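Local coordinates for protein multi-copper Oxidase CueO (Ochrobactrum, PDB 6EVG) that oxidises phenolic and lignin-related substrates as a laccase-like multicopper oxidase, probably passing their electrons through bound copper to molecular oxygen, at residues Y63-N72 with H143-D154. Numbering follows the deposited sequence.
Sequences YLGPLVRLKN and HLGIAGLMVVTD
Leu67 lies across Leu149 and Val151 in the tightly packed middle of the contact, its CG 3.9 Å from Leu149 CB and its CD2 equally close to Val151 CG2. Chi1 of -175° sets CG beside the carbonyl carbon, and both methyls lie against Val151 CG2. Strands 67-71 and 148-153, which carry these side chains, run parallel, and each accepts the other's N-H groups: Leu149 N binds Pro66 O almost straight, Val68 N returns to Leu149 O, and the alternation continues to Asn72 N on Thr153 O (2.8 Å). On the opposite face of the sheet, Leu70 CD1 lies 3.9 Å from Met150 SD, while Val68 and Met150 both meet Phe130. These are neighbouring strands in one sheet of the cupredoxin-like beta-sandwich formed by the first multicopper oxidase domain, with strand 126-131 beyond 148-153. Before the strands begin, Leu64 N reaches Gly145 O at a bent angle of 137°. Gly145, in a Schellman motif ending helix 138-144, leaves room for the Tyr63 ring, whose CE1 is 3.4 Å from Gly145 CA; the ring edge faces Leu144 O. A water donates to both Tyr63 OH and His143 O, and Gln176 OE1 also hydrogen-bonds to the hydroxyl. Replacing Tyr63 with alanine would remove the ring and its hydroxyl, and is likely to open a gap beside Gly145 and leave the water and Gln176 without their phenolic partner. Side-chain contacts are sparser at the far, more exposed end, where Arg69 CG lies 4.2 Å from Thr153 CG2 and its guanidinium makes a salt bridge to Glu30, while Lys71 is exposed to solvent.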
ATOM      1  N   TYR A  63      14.046  -3.934   9.473  1.00  8.29           N
ATOM      2  CA  TYR A  63      12.582  -3.921   9.383  1.00  7.82           C
ATOM      3  C   TYR A  63      12.144  -2.617   8.703  1.00  7.73           C
ATOM      4  O   TYR A  63      12.732  -1.563   8.988  1.00  8.46           O
ATOM      5  CB  TYR A  63      11.951  -4.026  10.808  1.00  8.53           C
ATOM      6  CG  TYR A  63      10.471  -4.291  10.750  1.00  7.85           C
ATOM      7  CD1 TYR A  63       9.970  -5.565  10.580  1.00  8.50           C
ATOM      8  CD2 TYR A  63       9.519  -3.245  10.806  1.00  8.60           C
ATOM      9  CE1 TYR A  63       8.627  -5.812  10.404  1.00  8.12           C
ATOM     10  CE2 TYR A  63       8.159  -3.467  10.646  1.00  8.38           C
ATOM     11  CZ  TYR A  63       7.701  -4.766  10.421  1.00  8.25           C
ATOM     12  OH  TYR A  63       6.394  -5.031  10.231  1.00  9.50           O
ATOM     13  N   LEU A  64      11.148  -2.690   7.832  1.00  7.06           N
ATOM     14  CA  LEU A  64      10.692  -1.501   7.105  1.00  7.09           C
ATOM     15  C   LEU A  64      11.874  -0.924   6.326  1.00  7.02           C
ATOM     16  O   LEU A  64      12.740  -1.689   5.896  1.00  8.49           O
ATOM     17  CB  LEU A  64       9.915  -0.556   8.004  1.00  8.61           C
ATOM     18  CG  LEU A  64       8.427  -0.854   8.094  1.00 13.19           C
ATOM     19  CD1 LEU A  64       7.792   0.016   9.147  1.00 14.01           C
ATOM     20  CD2 LEU A  64       7.628  -0.678   6.847  1.00 19.48           C
ATOM     21  N   GLY A  65      11.879   0.367   6.073  1.00  6.99           N
ATOM     22  CA  GLY A  65      12.779   0.930   5.095  1.00  7.29           C
ATOM     23  C   GLY A  65      12.701   2.430   5.111  1.00  7.23           C
ATOM     24  O   GLY A  65      11.948   3.040   5.870  1.00  8.55           O
ATOM     25  N   PRO A  66      13.512   3.080   4.271  1.00  7.08           N
ATOM     26  CA  PRO A  66      13.507   4.541   4.183  1.00  7.10           C
ATOM     27  C   PRO A  66      12.243   5.079   3.514  1.00  6.80           C
ATOM     28  O   PRO A  66      11.526   4.352   2.825  1.00  7.82           O
ATOM     29  CB  PRO A  66      14.717   4.841   3.319  1.00  7.92           C
ATOM     30  CG  PRO A  66      14.817   3.636   2.417  1.00  8.39           C
ATOM     31  CD  PRO A  66      14.425   2.488   3.311  1.00  8.31           C
ATOM     32  N   LEU A  67      12.065   6.394   3.676  1.00  7.03           N
ATOM     33  CA  LEU A  67      11.169   7.183   2.804  1.00  7.46           C
ATOM     34  C   LEU A  67      12.052   7.855   1.770  1.00  6.66           C
ATOM     35  O   LEU A  67      12.887   8.697   2.106  1.00  7.96           O
ATOM     36  CB  LEU A  67      10.328   8.163   3.609  1.00  8.07           C
ATOM     37  CG  LEU A  67       9.284   8.928   2.755  1.00  8.55           C
ATOM     38  CD1 LEU A  67       8.026   9.179   3.518  1.00  9.80           C
ATOM     39  CD2 LEU A  67       9.837  10.173   2.130  1.00  9.72           C
ATOM     40  N   VAL A  68      11.916   7.395   0.533  1.00  6.95           N
ATOM     41  CA  VAL A  68      12.640   7.935  -0.617  1.00  7.13           C
ATOM     42  C   VAL A  68      11.818   9.081  -1.189  1.00  7.57           C
ATOM     43  O   VAL A  68      10.657   8.913  -1.529  1.00  9.17           O
ATOM     44  CB  VAL A  68      12.868   6.849  -1.681  1.00  7.54           C
ATOM     45  CG1 VAL A  68      13.600   7.430  -2.886  1.00  8.27           C
ATOM     46  CG2 VAL A  68      13.598   5.672  -1.097  1.00  7.90           C
ATOM     47  N   ARG A  69      12.405  10.296  -1.251  1.00  7.30           N
ATOM     48  CA  ARG A  69      11.704  11.455  -1.802  1.00  7.92           C
ATOM     49  C   ARG A  69      12.293  11.820  -3.159  1.00  8.22           C
ATOM     50  O   ARG A  69      13.521  12.049  -3.253  1.00  9.39           O
ATOM     51  CB  ARG A  69      11.786  12.613  -0.842  1.00  9.79           C
ATOM     52  CG  ARG A  69      10.944  13.791  -1.304  1.00 12.23           C
ATOM     53  CD  ARG A  69      10.569  14.710  -0.142  1.00 17.30           C
ATOM     54  NE  ARG A  69      11.738  15.370   0.243  1.00 17.85           N
ATOM     55  CZ  ARG A  69      11.914  16.099   1.387  1.00 16.76           C
ATOM     56  NH1 ARG A  69      10.965  16.242   2.316  1.00 18.83           N
ATOM     57  NH2 ARG A  69      13.055  16.733   1.565  1.00 19.73           N
ATOM     58  N   LEU A  70      11.470  11.772  -4.183  1.00  8.11           N
ATOM     59  CA  LEU A  70      11.824  12.022  -5.555  1.00  8.32           C
ATOM     60  C   LEU A  70      11.077  13.209  -6.097  1.00  8.79           C
ATOM     61  O   LEU A  70       9.896  13.404  -5.824  1.00 10.49           O
ATOM     62  CB  LEU A  70      11.462  10.808  -6.385  1.00  9.33           C
ATOM     63  CG  LEU A  70      12.126   9.487  -5.958  1.00 10.02           C
ATOM     64  CD1 LEU A  70      11.629   8.361  -6.833  1.00 12.94           C
ATOM     65  CD2 LEU A  70      13.615   9.555  -5.926  1.00 10.24           C
ATOM     66  N   LYS A  71      11.757  14.012  -6.912  1.00  9.35           N
ATOM     67  CA  LYS A  71      11.168  15.184  -7.546  1.00  9.50           C
ATOM     68  C   LYS A  71      10.605  14.822  -8.905  1.00  9.84           C
ATOM     69  O   LYS A  71      11.283  14.169  -9.705  1.00 11.70           O
ATOM     70  CB  LYS A  71      12.169  16.280  -7.686  1.00 11.67           C
ATOM     71  CG  LYS A  71      12.660  16.817  -6.369  1.00 14.65           C
ATOM     72  CD  LYS A  71      13.645  17.946  -6.511  1.00 20.29           C
ATOM     73  CE  LYS A  71      14.970  17.473  -6.998  1.00 28.39           C
ATOM     74  NZ  LYS A  71      16.028  18.479  -6.620  1.00 36.62           N
ATOM     75  N   ASN A  72       9.376  15.262  -9.207  1.00  9.99           N
ATOM     76  CA  ASN A  72       8.858  15.099 -10.528  1.00 10.56           C
ATOM     77  C   ASN A  72       9.852  15.721 -11.506  1.00 10.74           C
ATOM     78  O   ASN A  72      10.427  16.799 -11.253  1.00 11.64           O
ATOM     79  CB  ASN A  72       7.489  15.770 -10.659  1.00 11.21           C
ATOM     80  CG  ASN A  72       6.733  15.295 -11.851  1.00 11.58           C
ATOM     81  OD1 ASN A  72       6.775  14.125 -12.219  1.00 13.35           O
ATOM     82  ND2 ASN A  72       6.058  16.259 -12.502  1.00 15.55           N
ATOM     83  N   HIS A 143       5.797  -9.931   5.295  1.00  7.96           N
ATOM     84  CA  HIS A 143       5.546  -9.974   6.736  1.00  7.67           C
ATOM     85  C   HIS A 143       6.834  -9.856   7.530  1.00  8.20           C
ATOM     86  O   HIS A 143       6.891  -9.251   8.621  1.00  8.55           O
ATOM     87  CB  HIS A 143       4.764 -11.224   7.139  1.00  8.12           C
ATOM     88  CG  HIS A 143       4.172 -11.077   8.505  1.00  8.36           C
ATOM     89  ND1 HIS A 143       3.062 -10.303   8.726  1.00  8.48           N
ATOM     90  CD2 HIS A 143       4.565 -11.506   9.732  1.00  8.91           C
ATOM     91  CE1 HIS A 143       2.840 -10.273  10.040  1.00  8.47           C
ATOM     92  NE2 HIS A 143       3.744 -10.964  10.696  1.00  8.97           N
ATOM     93  N   LEU A 144       7.928 -10.465   7.026  1.00  7.89           N
ATOM     94  CA  LEU A 144       9.212 -10.303   7.688  1.00  8.18           C
ATOM     95  C   LEU A 144       9.543  -8.860   7.922  1.00  7.41           C
ATOM     96  O   LEU A 144      10.228  -8.547   8.904  1.00  8.31           O
ATOM     97  CB  LEU A 144      10.297 -11.022   6.892  1.00  9.04           C
ATOM     98  CG  LEU A 144      10.374 -12.557   7.073  1.00 11.29           C
ATOM     99  CD1 LEU A 144      11.216 -13.174   5.961  1.00 13.41           C
ATOM    100  CD2 LEU A 144      10.924 -12.907   8.424  1.00 12.51           C
ATOM    101  N   GLY A 145       9.153  -8.008   6.961  1.00  7.88           N
ATOM    102  CA  GLY A 145       9.261  -6.568   7.152  1.00  7.58           C
ATOM    103  C   GLY A 145       9.781  -5.785   5.965  1.00  7.38           C
ATOM    104  O   GLY A 145      10.012  -4.576   6.102  1.00  8.06           O
ATOM    105  N   ILE A 146       9.937  -6.397   4.777  1.00  7.37           N
ATOM    106  CA  ILE A 146      10.560  -5.679   3.681  1.00  7.17           C
ATOM    107  C   ILE A 146       9.583  -4.727   3.004  1.00  7.24           C
ATOM    108  O   ILE A 146       8.627  -5.164   2.341  1.00  8.18           O
ATOM    109  CB  ILE A 146      11.143  -6.701   2.655  1.00  7.69           C
ATOM    110  CG1 ILE A 146      12.162  -7.625   3.307  1.00  8.28           C
ATOM    111  CG2 ILE A 146      11.745  -5.953   1.479  1.00  8.01           C
ATOM    112  CD1 ILE A 146      12.417  -8.900   2.462  1.00  8.90           C
ATOM    113  N   ALA A 147       9.826  -3.439   3.180  1.00  7.20           N
ATOM    114  CA  ALA A 147       9.038  -2.387   2.540  1.00  7.30           C
ATOM    115  C   ALA A 147       9.736  -1.080   2.745  1.00  7.01           C
ATOM    116  O   ALA A 147      10.484  -0.915   3.701  1.00  8.44           O
ATOM    117  CB  ALA A 147       7.630  -2.279   3.100  1.00  8.64           C
ATOM    118  N   GLY A 148       9.446  -0.132   1.847  1.00  6.71           N
ATOM    119  CA  GLY A 148       9.848   1.267   2.057  1.00  7.02           C
ATOM    120  C   GLY A 148       8.788   2.179   1.441  1.00  6.31           C
ATOM    121  O   GLY A 148       7.840   1.711   0.852  1.00  6.73           O
ATOM    122  N   LEU A 149       9.003   3.474   1.628  1.00  6.13           N
ATOM    123  CA  LEU A 149       8.053   4.498   1.203  1.00  6.27           C
ATOM    124  C   LEU A 149       8.673   5.345   0.110  1.00  6.05           C
ATOM    125  O   LEU A 149       9.888   5.495   0.054  1.00  6.53           O
ATOM    126  CB  LEU A 149       7.625   5.364   2.399  1.00  6.60           C
ATOM    127  CG  LEU A 149       7.061   4.603   3.567  1.00  7.20           C
ATOM    128  CD1 LEU A 149       6.727   5.552   4.715  1.00  8.73           C
ATOM    129  CD2 LEU A 149       5.831   3.779   3.182  1.00  8.47           C
ATOM    130  N   MET A 150       7.837   5.919  -0.762  1.00  6.53           N
ATOM    131  CA  MET A 150       8.336   6.684  -1.906  1.00  6.90           C
ATOM    132  C   MET A 150       7.434   7.831  -2.241  1.00  7.19           C
ATOM    133  O   MET A 150       6.344   7.584  -2.781  1.00  8.20           O
ATOM    134  CB  MET A 150       8.528   5.728  -3.109  1.00  7.97           C
ATOM    135  CG  MET A 150       9.138   6.404  -4.314  1.00  9.36           C
ATOM    136  SD  MET A 150       9.651   5.224  -5.610  1.00 10.98           S
ATOM    137  CE  MET A 150      11.157   4.574  -4.949  1.00 11.94           C
ATOM    138  N   VAL A 151       7.826   9.042  -1.895  1.00  7.03           N
ATOM    139  CA  VAL A 151       7.075  10.237  -2.205  1.00  7.59           C
ATOM    140  C   VAL A 151       7.566  10.848  -3.502  1.00  7.65           C
ATOM    141  O   VAL A 151       8.779  11.038  -3.674  1.00  9.00           O
ATOM    142  CB  VAL A 151       7.179  11.258  -1.039  1.00  8.45           C
ATOM    143  CG1 VAL A 151       6.638  12.617  -1.464  1.00  9.82           C
ATOM    144  CG2 VAL A 151       6.468  10.735   0.187  1.00  8.96           C
ATOM    145  N   VAL A 152       6.635  11.151  -4.413  1.00  7.23           N
ATOM    146  CA  VAL A 152       6.914  11.999  -5.563  1.00  7.67           C
ATOM    147  C   VAL A 152       6.371  13.382  -5.223  1.00  7.62           C
ATOM    148  O   VAL A 152       5.186  13.511  -4.914  1.00  8.27           O
ATOM    149  CB  VAL A 152       6.270  11.473  -6.864  1.00  8.17           C
ATOM    150  CG1 VAL A 152       6.453  12.483  -7.985  1.00  9.76           C
ATOM    151  CG2 VAL A 152       6.906  10.133  -7.234  1.00  9.60           C
ATOM    152  N   THR A 153       7.206  14.389  -5.283  1.00  8.07           N
ATOM    153  CA  THR A 153       6.844  15.783  -5.025  1.00  9.26           C
ATOM    154  C   THR A 153       7.068  16.623  -6.254  1.00  8.99           C
ATOM    155  O   THR A 153       8.026  16.410  -6.982  1.00 11.14           O
ATOM    156  CB  THR A 153       7.568  16.344  -3.826  1.00 13.08           C
ATOM    157  OG1 THR A 153       7.034  17.655  -3.576  1.00 17.27           O
ATOM    158  CG2 THR A 153       9.050  16.359  -3.979  1.00 16.34           C
ATOM    159  N   ASP A 154       6.245  17.657  -6.388  1.00 10.11           N
ATOM    160  CA  ASP A 154       6.436  18.648  -7.421  1.00 10.77           C
ATOM    161  C   ASP A 154       6.803  20.006  -6.862  1.00 11.27           C
ATOM    162  O   ASP A 154       6.860  20.962  -7.613  1.00 12.77           O
ATOM    163  CB  ASP A 154       5.189  18.795  -8.342  1.00 12.86           C
ATOM    164  CG  ASP A 154       3.935  19.224  -7.610  1.00 12.12           C
ATOM    165  OD1 ASP A 154       4.049  19.616  -6.425  1.00 12.16           O
ATOM    166  OD2 ASP A 154       2.824  19.187  -8.259  1.00 13.60           O
TER
HETATM  167  O   HOH W   1       5.147  -7.456   9.763  1.00  9.73           O